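Local coordinates for protein ribonuclease J (Methanolobus psychrophilus R15, PDB 5HAB) that probably degrades RNA as an exoribonuclease of the metallo-beta-lactamase, beta-CASP family, and is seen here with RNA bound, at residues Y412-D415 with H416-L419; A448-L452 with G453-H457; H457-R460 with N461-L465; F211-L214 with K215-K219. The protein carries 1 engineered substitution. All blocks are in the same frame, centred on the assembly; numbering follows the deposited sequence.

Interaction 1 (Y412-D415 with H416-L419); sequences YRED and HWEL. With SO4 (sulfate ion), chain K.
The side chains of W417 and E414 run side by side in the same direction, with the indole and carboxylate planes 42° apart and E414 OE1 3.9 Å from W417 CB. R400 of the second subunit makes a cation-pi contact with the indole and a salt bridge to E414, so ring and acid share one partner. A different flat group, the guanidinium of R413, meets a sulfate ion at its edge: NH2 donates to O3 at 3.2 Å in an almost straight bond, and K395 of the second subunit binds the same ion. The imidazole of H416 lies close to the backbone of the helix's first turn, with CD2 3.5 Å from Y412 O, and meets Y441 edge-to-face.

Y412 is the N-cap of helix 413-423, and its carbonyl O accepts from H416 N at 3.1 Å. D415 turns back to this first turn: its CG stands opposite the carbonyl carbon (chi1 -60°), which lets OD2 take the Y412 N-H at 2.8 Å through its anti lone pair. T238 N gives OD2 a second bond. An aspartate suits this place, because its negative charge near the amino end of a helix dipole would probably be stabilised.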
loop_
_atom_site.group_PDB
_atom_site.type_symbol
_atom_site.label_atom_id
_atom_site.label_comp_id
_atom_site.label_asym_id
_atom_site.label_seq_id
_atom_site.Cartn_x
_atom_site.Cartn_y
_atom_site.Cartn_z
ATOM N N TYR B 412 -8.958 17.791 9.358
ATOM C CA TYR B 412 -7.758 17.001 9.602
ATOM C C TYR B 412 -7.439 17.036 11.096
ATOM O O TYR B 412 -8.157 17.666 11.872
ATOM C CB TYR B 412 -6.574 17.524 8.779
ATOM C CG TYR B 412 -6.630 17.169 7.311
ATOM C CD1 TYR B 412 -7.784 16.640 6.748
ATOM C CD2 TYR B 412 -5.523 17.347 6.488
ATOM C CE1 TYR B 412 -7.842 16.312 5.403
ATOM C CE2 TYR B 412 -5.569 17.016 5.143
ATOM C CZ TYR B 412 -6.731 16.502 4.607
ATOM O OH TYR B 412 -6.790 16.173 3.271
ATOM N N ARG B 413 -6.366 16.360 11.488
ATOM C CA ARG B 413 -6.000 16.227 12.896
ATOM C C ARG B 413 -5.895 17.571 13.625
ATOM O O ARG B 413 -6.452 17.727 14.710
ATOM C CB ARG B 413 -4.690 15.428 13.027
ATOM C CG ARG B 413 -4.244 15.207 14.466
ATOM C CD ARG B 413 -2.948 14.399 14.595
ATOM N NE ARG B 413 -2.966 13.159 13.815
ATOM C CZ ARG B 413 -2.068 12.826 12.890
ATOM N NH1 ARG B 413 -1.063 13.644 12.600
ATOM N NH2 ARG B 413 -2.180 11.669 12.249
ATOM N N GLU B 414 -5.202 18.540 13.037
ATOM C CA GLU B 414 -4.970 19.815 13.717
ATOM C C GLU B 414 -6.231 20.677 13.770
ATOM O O GLU B 414 -6.397 21.505 14.676
ATOM C CB GLU B 414 -3.833 20.584 13.040
ATOM C CG GLU B 414 -2.517 19.820 12.980
ATOM C CD GLU B 414 -2.125 19.229 14.318
ATOM O OE1 GLU B 414 -2.187 19.957 15.329
ATOM O OE2 GLU B 414 -1.736 18.043 14.360
ATOM N N ASP B 415 -7.114 20.488 12.795
ATOM C CA ASP B 415 -8.427 21.122 12.836
ATOM C C ASP B 415 -9.197 20.633 14.064
ATOM O O ASP B 415 -9.805 21.425 14.792
ATOM C CB ASP B 415 -9.204 20.826 11.556
ATOM C CG ASP B 415 -8.491 21.334 10.319
ATOM O OD1 ASP B 415 -8.159 22.535 10.283
ATOM O OD2 ASP B 415 -8.251 20.532 9.389
ATOM N N HIS B 416 -9.147 19.326 14.303
ATOM C CA HIS B 416 -9.765 18.753 15.496
ATOM C C HIS B 416 -9.085 19.236 16.762
ATOM O O HIS B 416 -9.739 19.460 17.775
ATOM C CB HIS B 416 -9.736 17.228 15.437
ATOM C CG HIS B 416 -10.808 16.646 14.573
ATOM N ND1 HIS B 416 -12.148 16.805 14.852
ATOM C CD2 HIS B 416 -10.741 15.911 13.437
ATOM C CE1 HIS B 416 -12.862 16.190 13.926
ATOM N NE2 HIS B 416 -12.033 15.638 13.056
ATOM N N TRP B 417 -7.768 19.394 16.694
ATOM C CA TRP B 417 -6.982 19.914 17.808
ATOM C C TRP B 417 -7.496 21.291 18.237
ATOM O O TRP B 417 -7.808 21.529 19.413
ATOM C CB TRP B 417 -5.506 19.983 17.406
ATOM C CG TRP B 417 -4.588 20.511 18.450
ATOM C CD1 TRP B 417 -4.101 21.780 18.548
ATOM C CD2 TRP B 417 -4.007 19.773 19.530
ATOM N NE1 TRP B 417 -3.266 21.884 19.634
ATOM C CE2 TRP B 417 -3.192 20.667 20.254
ATOM C CE3 TRP B 417 -4.106 18.448 19.961
ATOM C CZ2 TRP B 417 -2.478 20.276 21.383
ATOM C CZ3 TRP B 417 -3.395 18.062 21.083
ATOM C CH2 TRP B 417 -2.593 18.973 21.780
ATOM N N GLU B 418 -7.612 22.191 17.267
ATOM C CA GLU B 418 -8.063 23.546 17.552
ATOM C C GLU B 418 -9.538 23.591 17.962
ATOM O O GLU B 418 -9.920 24.382 18.829
ATOM C CB GLU B 418 -7.803 24.447 16.344
ATOM C CG GLU B 418 -6.313 24.589 16.037
ATOM C CD GLU B 418 -5.989 25.808 15.198
ATOM O OE1 GLU B 418 -4.786 26.071 14.980
ATOM O OE2 GLU B 418 -6.932 26.507 14.763
ATOM N N LEU B 419 -10.365 22.746 17.355
ATOM C CA LEU B 419 -11.769 22.649 17.763
ATOM C C LEU B 419 -11.853 22.259 19.237
ATOM O O LEU B 419 -12.624 22.832 20.013
ATOM C CB LEU B 419 -12.524 21.632 16.904
ATOM C CG LEU B 419 -13.983 21.377 17.305
ATOM C CD1 LEU B 419 -14.810 22.640 17.161
ATOM C CD2 LEU B 419 -14.590 20.253 16.487
HETATM S S SO4 K . 1.249 10.773 10.632
HETATM O O1 SO4 K . 2.193 10.236 9.657
HETATM O O2 SO4 K . 1.767 12.025 11.181
HETATM O O3 SO4 K . -0.030 11.019 9.974
HETATM O O4 SO4 K . 1.064 9.807 11.712
#

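Interaction 2 (A448-L452 with G453-H457); sequences AGYSL and GDTLH. With SO4 (sulfate ion), chain M.
Y450 reaches across the turn to T455 and L456. Its CB packs on L456 CB at 4.0 Å, and from there the ring crosses the T455 side chain at about a right angle. On the ring, CG passes T455 OG1 more loosely than CD2 does, which comes to 3.3 Å from that oxygen. At the tip, OH makes a hydrogen bond with P425 O; tyrosine suits the place because its ring is apolar along its length and its tip polar.

The threonine hydroxyl also serves the backbone. With OG1 placed between the backbone N and the carbonyl carbon (chi1 59°), it accepts from S451 N at 3.1 Å in a nearly straight bond (171°). The main chain answers in the other direction: S451 O takes the N-H of T455 at 3.0 Å and that of D454 at 3.1 Å, with a weak third bond from L456 N. G453, at positive phi, lets the chain reverse inside this tight loop, and its N bonds to L456 O at 2.8 Å. L452 lays CD1 against L456 CG.

The loop leaves helix 435-447 through a Schellman motif at G449. L452 and L456 pack on I442 of that helix, Y450 lies against L420 of helix 413-423, and T455 and H457 make backbone hydrogen bonds to V428 of strand 427-431.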
loop_
_atom_site.group_PDB
_atom_site.type_symbol
_atom_site.label_atom_id
_atom_site.label_comp_id
_atom_site.label_asym_id
_atom_site.label_seq_id
_atom_site.Cartn_x
_atom_site.Cartn_y
_atom_site.Cartn_z
ATOM N N ALA B 448 -4.457 15.870 23.698
ATOM C CA ALA B 448 -5.079 17.125 24.108
ATOM C C ALA B 448 -5.472 17.101 25.584
ATOM O O ALA B 448 -6.073 18.050 26.082
ATOM C CB ALA B 448 -6.301 17.425 23.245
ATOM N N GLY B 449 -5.154 16.013 26.278
ATOM C CA GLY B 449 -5.440 15.921 27.701
ATOM C C GLY B 449 -6.621 15.052 28.108
ATOM O O GLY B 449 -6.877 14.881 29.296
ATOM N N TYR B 450 -7.345 14.496 27.140
ATOM C CA TYR B 450 -8.501 13.655 27.466
ATOM C C TYR B 450 -8.091 12.222 27.787
ATOM O O TYR B 450 -7.012 11.771 27.405
ATOM C CB TYR B 450 -9.522 13.696 26.327
ATOM C CG TYR B 450 -10.169 15.056 26.220
ATOM C CD1 TYR B 450 -9.538 16.102 25.554
ATOM C CD2 TYR B 450 -11.389 15.308 26.824
ATOM C CE1 TYR B 450 -10.121 17.356 25.478
ATOM C CE2 TYR B 450 -11.977 16.554 26.755
ATOM C CZ TYR B 450 -11.340 17.574 26.084
ATOM O OH TYR B 450 -11.937 18.813 26.014
ATOM N N SER B 451 -8.942 11.528 28.536
ATOM C CA SER B 451 -8.643 10.179 28.998
ATOM C C SER B 451 -9.763 9.196 28.640
ATOM O O SER B 451 -10.930 9.449 28.950
ATOM C CB SER B 451 -8.398 10.203 30.511
ATOM O OG SER B 451 -8.305 8.893 31.042
ATOM N N LEU B 452 -9.408 8.075 28.005
ATOM C CA LEU B 452 -10.405 7.120 27.503
ATOM C C LEU B 452 -11.204 6.474 28.630
ATOM O O LEU B 452 -10.644 6.032 29.621
ATOM C CB LEU B 452 -9.728 6.029 26.662
ATOM C CG LEU B 452 -10.648 4.988 26.008
ATOM C CD1 LEU B 452 -11.600 5.656 25.039
ATOM C CD2 LEU B 452 -9.851 3.891 25.295
ATOM N N GLY B 453 -12.520 6.410 28.478
ATOM C CA GLY B 453 -13.349 5.836 29.523
ATOM C C GLY B 453 -13.670 6.815 30.640
ATOM O O GLY B 453 -14.382 6.488 31.591
ATOM N N ASP B 454 -13.137 8.024 30.533
ATOM C CA ASP B 454 -13.311 9.021 31.574
ATOM C C ASP B 454 -13.955 10.284 31.007
ATOM O O ASP B 454 -15.112 10.582 31.306
ATOM C CB ASP B 454 -11.961 9.341 32.224
ATOM C CG ASP B 454 -12.044 10.485 33.223
ATOM O OD1 ASP B 454 -13.082 10.606 33.910
ATOM O OD2 ASP B 454 -11.063 11.253 33.332
ATOM N N THR B 455 -13.208 11.008 30.176
ATOM C CA THR B 455 -13.715 12.197 29.498
ATOM C C THR B 455 -13.771 11.995 27.982
ATOM O O THR B 455 -14.152 12.893 27.236
ATOM C CB THR B 455 -12.833 13.408 29.782
ATOM O OG1 THR B 455 -11.503 13.119 29.341
ATOM C CG2 THR B 455 -12.803 13.705 31.281
ATOM N N LEU B 456 -13.376 10.809 27.539
ATOM C CA LEU B 456 -13.286 10.485 26.122
ATOM C C LEU B 456 -13.937 9.127 25.935
ATOM O O LEU B 456 -13.583 8.178 26.631
ATOM C CB LEU B 456 -11.821 10.470 25.663
ATOM C CG LEU B 456 -11.490 9.902 24.279
ATOM C CD1 LEU B 456 -12.000 10.801 23.162
ATOM C CD2 LEU B 456 -9.997 9.657 24.140
ATOM N N HIS B 457 -14.899 9.025 25.022
ATOM C CA HIS B 457 -15.739 7.831 24.988
ATOM C C HIS B 457 -15.884 7.194 23.614
ATOM O O HIS B 457 -16.251 7.842 22.633
ATOM C CB HIS B 457 -17.111 8.163 25.569
ATOM C CG HIS B 457 -17.030 8.873 26.880
ATOM N ND1 HIS B 457 -16.952 8.203 28.083
ATOM C CD2 HIS B 457 -16.944 10.191 27.177
ATOM C CE1 HIS B 457 -16.851 9.079 29.065
ATOM N NE2 HIS B 457 -16.844 10.293 28.543
HETATM S S SO4 M . -17.056 4.570 29.334
HETATM O O1 SO4 M . -16.673 5.803 28.655
HETATM O O2 SO4 M . -16.497 4.569 30.682
HETATM O O3 SO4 M . -16.543 3.423 28.586
HETATM O O4 SO4 M . -18.514 4.489 29.410
#

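Interaction 3 (H457-R460 with N461-L465); sequences HLLR and NGEEL. With SO4 (sulfate ion), chain M.
L465 crosses the side chain of H457 at about a right angle, which puts its CD1 methyl over one face of the imidazole. The methyl stands 4.0 Å from the ring centroid, 25° off the normal: a CH-pi contact, displaced toward the rim on the ND1 side. The ring edge is used differently. ND1 donates a hydrogen bond to O1 of a sulfate ion, probably from the crystallisation liquor, while NE2 bonds to H427. Histidine suits this place because face and edge can serve apolar and polar partners together.

E463 carries the other half of the contact. CG lies anti to the backbone N (chi1 -168°) and the chain runs on extended, so the carboxylate spans the hairpin-like reversal to the opposite limb. There OE1 accepts from R460 N at 3.1 Å, nearly along its own C-O direction, and OE2 accepts a hydrogen bond from a water at 2.7 Å, which also donates to L458 O. L459 slants across the stem of this glutamate, CD2 lying 3.8 Å from E463 CD, and the same methyl reaches L465 CB. The reversal itself is a type II beta turn from R460 to E463, closed by E463 N to R460 O at 3.1 Å; G462 supplies the positive phi of its third position.

R460 turns its guanidinium elsewhere, to a salt bridge with E446 of the third subunit. N461 is tied to Y34, N35 and E36 just beyond strand 24-32. That strand pairs with the returning limb at A30 and I28, and L459 and L465 rest on I429 of strand 427-431.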
loop_
_atom_site.group_PDB
_atom_site.type_symbol
_atom_site.label_atom_id
_atom_site.label_comp_id
_atom_site.label_asym_id
_atom_site.label_seq_id
_atom_site.Cartn_x
_atom_site.Cartn_y
_atom_site.Cartn_z
ATOM N N HIS B 457 -14.899 9.025 25.022
ATOM C CA HIS B 457 -15.739 7.831 24.988
ATOM C C HIS B 457 -15.884 7.194 23.614
ATOM O O HIS B 457 -16.251 7.842 22.633
ATOM C CB HIS B 457 -17.111 8.163 25.569
ATOM C CG HIS B 457 -17.030 8.873 26.880
ATOM N ND1 HIS B 457 -16.952 8.203 28.083
ATOM C CD2 HIS B 457 -16.944 10.191 27.177
ATOM C CE1 HIS B 457 -16.851 9.079 29.065
ATOM N NE2 HIS B 457 -16.844 10.293 28.543
ATOM N N LEU B 458 -15.601 5.898 23.576
ATOM C CA LEU B 458 -15.706 5.104 22.367
ATOM C C LEU B 458 -17.039 4.364 22.345
ATOM O O LEU B 458 -17.241 3.413 23.099
ATOM C CB LEU B 458 -14.540 4.113 22.277
ATOM C CG LEU B 458 -14.556 3.132 21.106
ATOM C CD1 LEU B 458 -14.707 3.871 19.778
ATOM C CD2 LEU B 458 -13.310 2.264 21.108
ATOM N N LEU B 459 -17.961 4.837 21.515
ATOM C CA LEU B 459 -19.270 4.207 21.371
ATOM C C LEU B 459 -19.382 3.325 20.123
ATOM O O LEU B 459 -18.847 3.657 19.060
ATOM C CB LEU B 459 -20.364 5.278 21.334
ATOM C CG LEU B 459 -20.513 6.176 22.560
ATOM C CD1 LEU B 459 -21.773 7.015 22.442
ATOM C CD2 LEU B 459 -20.547 5.327 23.825
ATOM N N ARG B 460 -20.109 2.220 20.260
ATOM C CA ARG B 460 -20.499 1.373 19.135
ATOM C C ARG B 460 -21.978 1.631 18.820
ATOM O O ARG B 460 -22.709 2.114 19.683
ATOM C CB ARG B 460 -20.267 -0.107 19.467
ATOM C CG ARG B 460 -18.861 -0.430 19.971
ATOM C CD ARG B 460 -17.839 -0.307 18.859
ATOM N NE ARG B 460 -17.801 -1.500 18.019
ATOM C CZ ARG B 460 -17.484 -1.495 16.728
ATOM N NH1 ARG B 460 -17.208 -0.350 16.112
ATOM N NH2 ARG B 460 -17.465 -2.633 16.046
ATOM N N ASN B 461 -22.421 1.309 17.604
ATOM C CA ASN B 461 -23.839 1.438 17.249
ATOM C C ASN B 461 -24.722 0.754 18.293
ATOM O O ASN B 461 -24.474 -0.391 18.671
ATOM C CB ASN B 461 -24.142 0.830 15.868
ATOM C CG ASN B 461 -23.540 1.620 14.711
ATOM O OD1 ASN B 461 -23.325 2.828 14.798
ATOM N ND2 ASN B 461 -23.291 0.932 13.606
ATOM N N GLY B 462 -25.736 1.468 18.767
ATOM C CA GLY B 462 -26.708 0.899 19.679
ATOM C C GLY B 462 -26.391 1.182 21.132
ATOM O O GLY B 462 -27.160 0.820 22.029
ATOM N N GLU B 463 -25.289 1.887 21.363
ATOM C CA GLU B 463 -24.822 2.138 22.720
ATOM C C GLU B 463 -25.216 3.534 23.192
ATOM O O GLU B 463 -25.275 4.479 22.403
ATOM C CB GLU B 463 -23.303 1.963 22.800
ATOM C CG GLU B 463 -22.758 1.909 24.218
ATOM C CD GLU B 463 -21.269 1.627 24.273
ATOM O OE1 GLU B 463 -20.618 1.576 23.201
ATOM O OE2 GLU B 463 -20.751 1.453 25.398
ATOM N N GLU B 464 -25.531 3.640 24.480
ATOM C CA GLU B 464 -25.869 4.916 25.102
ATOM C C GLU B 464 -24.887 5.312 26.207
ATOM O O GLU B 464 -24.623 4.544 27.131
ATOM C CB GLU B 464 -27.295 4.876 25.662
ATOM C CG GLU B 464 -27.673 6.096 26.510
ATOM C CD GLU B 464 -29.181 6.239 26.701
ATOM O OE1 GLU B 464 -29.918 5.258 26.451
ATOM O OE2 GLU B 464 -29.628 7.332 27.113
ATOM N N LEU B 465 -24.322 6.504 26.082
ATOM C CA LEU B 465 -23.485 7.072 27.123
ATOM C C LEU B 465 -24.382 7.914 28.018
ATOM O O LEU B 465 -25.074 8.812 27.538
ATOM C CB LEU B 465 -22.370 7.926 26.526
ATOM C CG LEU B 465 -21.521 8.723 27.511
ATOM C CD1 LEU B 465 -20.582 7.804 28.279
ATOM C CD2 LEU B 465 -20.751 9.819 26.786
HETATM S S SO4 M . -17.056 4.570 29.334
HETATM O O1 SO4 M . -16.673 5.803 28.655
HETATM O O2 SO4 M . -16.497 4.569 30.682
HETATM O O3 SO4 M . -16.543 3.423 28.586
HETATM O O4 SO4 M . -18.514 4.489 29.410
HETATM O O HOH W 1 -18.009 1.330 25.443
#

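Interaction 4 (F211-L214 with K215-K219); sequences FDRL and KELGK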
loop_
_atom_site.group_PDB
_atom_site.type_symbol
_atom_site.label_atom_id
_atom_site.label_comp_id
_atom_site.label_asym_id
_atom_site.label_seq_id
_atom_site.Cartn_x
_atom_site.Cartn_y
_atom_site.Cartn_z
ATOM N N PHE B 211 -15.581 31.111 14.722
ATOM C CA PHE B 211 -14.632 30.799 15.784
ATOM C C PHE B 211 -14.984 31.515 17.086
ATOM O O PHE B 211 -14.825 30.958 18.173
ATOM C CB PHE B 211 -13.213 31.162 15.350
ATOM C CG PHE B 211 -12.713 30.354 14.183
ATOM C CD1 PHE B 211 -12.454 29.001 14.323
ATOM C CD2 PHE B 211 -12.496 30.948 12.951
ATOM C CE1 PHE B 211 -11.993 28.251 13.256
ATOM C CE2 PHE B 211 -12.033 30.204 11.880
ATOM C CZ PHE B 211 -11.781 28.853 12.034
ATOM N N ASP B 212 -15.470 32.746 16.961
ATOM C CA ASP B 212 -15.889 33.548 18.105
ATOM C C ASP B 212 -16.957 32.832 18.923
ATOM O O ASP B 212 -16.846 32.712 20.147
ATOM C CB ASP B 212 -16.415 34.902 17.636
ATOM C CG ASP B 212 -15.322 35.789 17.082
ATOM O OD1 ASP B 212 -14.136 35.525 17.374
ATOM O OD2 ASP B 212 -15.651 36.742 16.345
ATOM N N ARG B 213 -17.997 32.366 18.238
ATOM C CA ARG B 213 -19.089 31.675 18.902
ATOM C C ARG B 213 -18.602 30.368 19.512
ATOM O O ARG B 213 -19.048 29.987 20.590
ATOM C CB ARG B 213 -20.243 31.412 17.933
ATOM C CG ARG B 213 -21.459 30.774 18.585
ATOM C CD ARG B 213 -21.950 31.616 19.754
ATOM N NE ARG B 213 -23.042 30.970 20.475
ATOM C CZ ARG B 213 -23.173 30.988 21.797
ATOM N NH1 ARG B 213 -22.278 31.619 22.544
ATOM N NH2 ARG B 213 -24.196 30.371 22.372
ATOM N N LEU B 214 -17.680 29.692 18.831
ATOM C CA LEU B 214 -17.121 28.450 19.356
ATOM C C LEU B 214 -16.412 28.715 20.678
ATOM O O LEU B 214 -16.583 27.969 21.649
ATOM C CB LEU B 214 -16.152 27.813 18.354
ATOM C CG LEU B 214 -16.715 27.362 17.000
ATOM C CD1 LEU B 214 -15.623 26.744 16.132
ATOM C CD2 LEU B 214 -17.871 26.397 17.179
ATOM N N LYS B 215 -15.642 29.801 20.721
ATOM C CA LYS B 215 -14.906 30.166 21.928
ATOM C C LYS B 215 -15.868 30.520 23.059
ATOM O O LYS B 215 -15.703 30.071 24.203
ATOM C CB LYS B 215 -13.967 31.339 21.648
ATOM C CG LYS B 215 -12.880 31.048 20.630
ATOM C CD LYS B 215 -11.970 32.252 20.447
ATOM C CE LYS B 215 -11.051 32.076 19.251
ATOM N NZ LYS B 215 -10.180 33.267 19.056
ATOM N N GLU B 216 -16.874 31.328 22.727
ATOM C CA GLU B 216 -17.920 31.683 23.682
ATOM C C GLU B 216 -18.581 30.439 24.270
ATOM O O GLU B 216 -18.704 30.332 25.483
ATOM C CB GLU B 216 -18.971 32.581 23.028
ATOM C CG GLU B 216 -18.500 34.006 22.800
ATOM C CD GLU B 216 -19.605 34.907 22.279
ATOM O OE1 GLU B 216 -20.579 34.379 21.700
ATOM O OE2 GLU B 216 -19.497 36.142 22.447
ATOM N N LEU B 217 -19.007 29.514 23.408
ATOM C CA LEU B 217 -19.582 28.237 23.841
ATOM C C LEU B 217 -18.651 27.515 24.798
ATOM O O LEU B 217 -19.084 26.994 25.828
ATOM C CB LEU B 217 -19.880 27.327 22.649
ATOM C CG LEU B 217 -21.292 27.323 22.076
ATOM C CD1 LEU B 217 -21.346 26.384 20.894
ATOM C CD2 LEU B 217 -22.288 26.897 23.138
ATOM N N GLY B 218 -17.375 27.465 24.431
ATOM C CA GLY B 218 -16.358 26.893 25.291
ATOM C C GLY B 218 -16.401 27.479 26.688
ATOM O O GLY B 218 -16.355 26.753 27.680
ATOM N N LYS B 219 -16.492 28.804 26.766
ATOM C CA LYS B 219 -16.511 29.480 28.063
ATOM C C LYS B 219 -17.839 29.320 28.816
ATOM O O LYS B 219 -17.861 29.307 30.044
ATOM C CB LYS B 219 -16.189 30.963 27.870
ATOM C CG LYS B 219 -14.758 31.194 27.409
ATOM C CD LYS B 219 -14.528 32.610 26.919
ATOM C CE LYS B 219 -13.136 32.753 26.321
ATOM N NZ LYS B 219 -13.009 33.973 25.476
#
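R213, E216 and L217 meet on one side of helix 211-220, the helix of a beta-alpha-beta unit between strands 189-194 and 222-228 in the metallo-beta-lactamase fold. L217 CG lies 4.1 Å above one face of the R213 guanidinium, over its centre. The E216 side chain crosses that of R213 at about a right angle, with carboxylate and guanidinium planes 82° apart. R213 NH1 and E216 OE1 form a salt bridge at 3.3 Å whose hydrogen bond is weak, bent to 141° at the hydrogen. R213 can reach both residues because its CG leaves anti to the backbone N (chi1 -176°) and the chain then bends at chi2, which carries the guanidinium forward along the next turn. A long flexible arginine suits the place, offering a flat face to leucine and N-H groups to acids.

Farther out, E168 takes the NE of R213 and E220 makes another salt bridge to NH1. All three acids thus pair with this cation; the bond to E216 is weak, and E168 is its strongest partner. Helical bonds set the spacing beneath them, among them L217 N to R213 O at 2.9 Å and E216 N to D212 O at 2.9 Å.

The buried side carries F211, L214 and L217. F211 and L214 lie against M422 and L217 against L423 of helix 413-423, and L217 also packs on A183 and H185 of strand 179-186. On the subunit boundary, K215 extends to E256 of the second subunit in a salt bridge, its CG passing 3.1 Å from F211 O on the way.

How the interactions relate
From the N terminus, interaction 4 comes first, turns of the single helix joining strands 189-194 and 222-228; interaction 1 follows some 200 residues later, the first turns of helix 413-423. Interaction 2 closes the tight loop after helix 435-447, and interaction 3, sharing H457 and a sulfate with it, closes the turn leading into strand 464-469, outermost in its sheet within this chain. All four are local and in series, none nested or crossed. In space, interactions 1 and 4 lie about 15 Å apart between centres and both border the second subunit. W417 of interaction 1 packs on A448 of interaction 2, whereas interactions 2 and 3 both touch the third subunit.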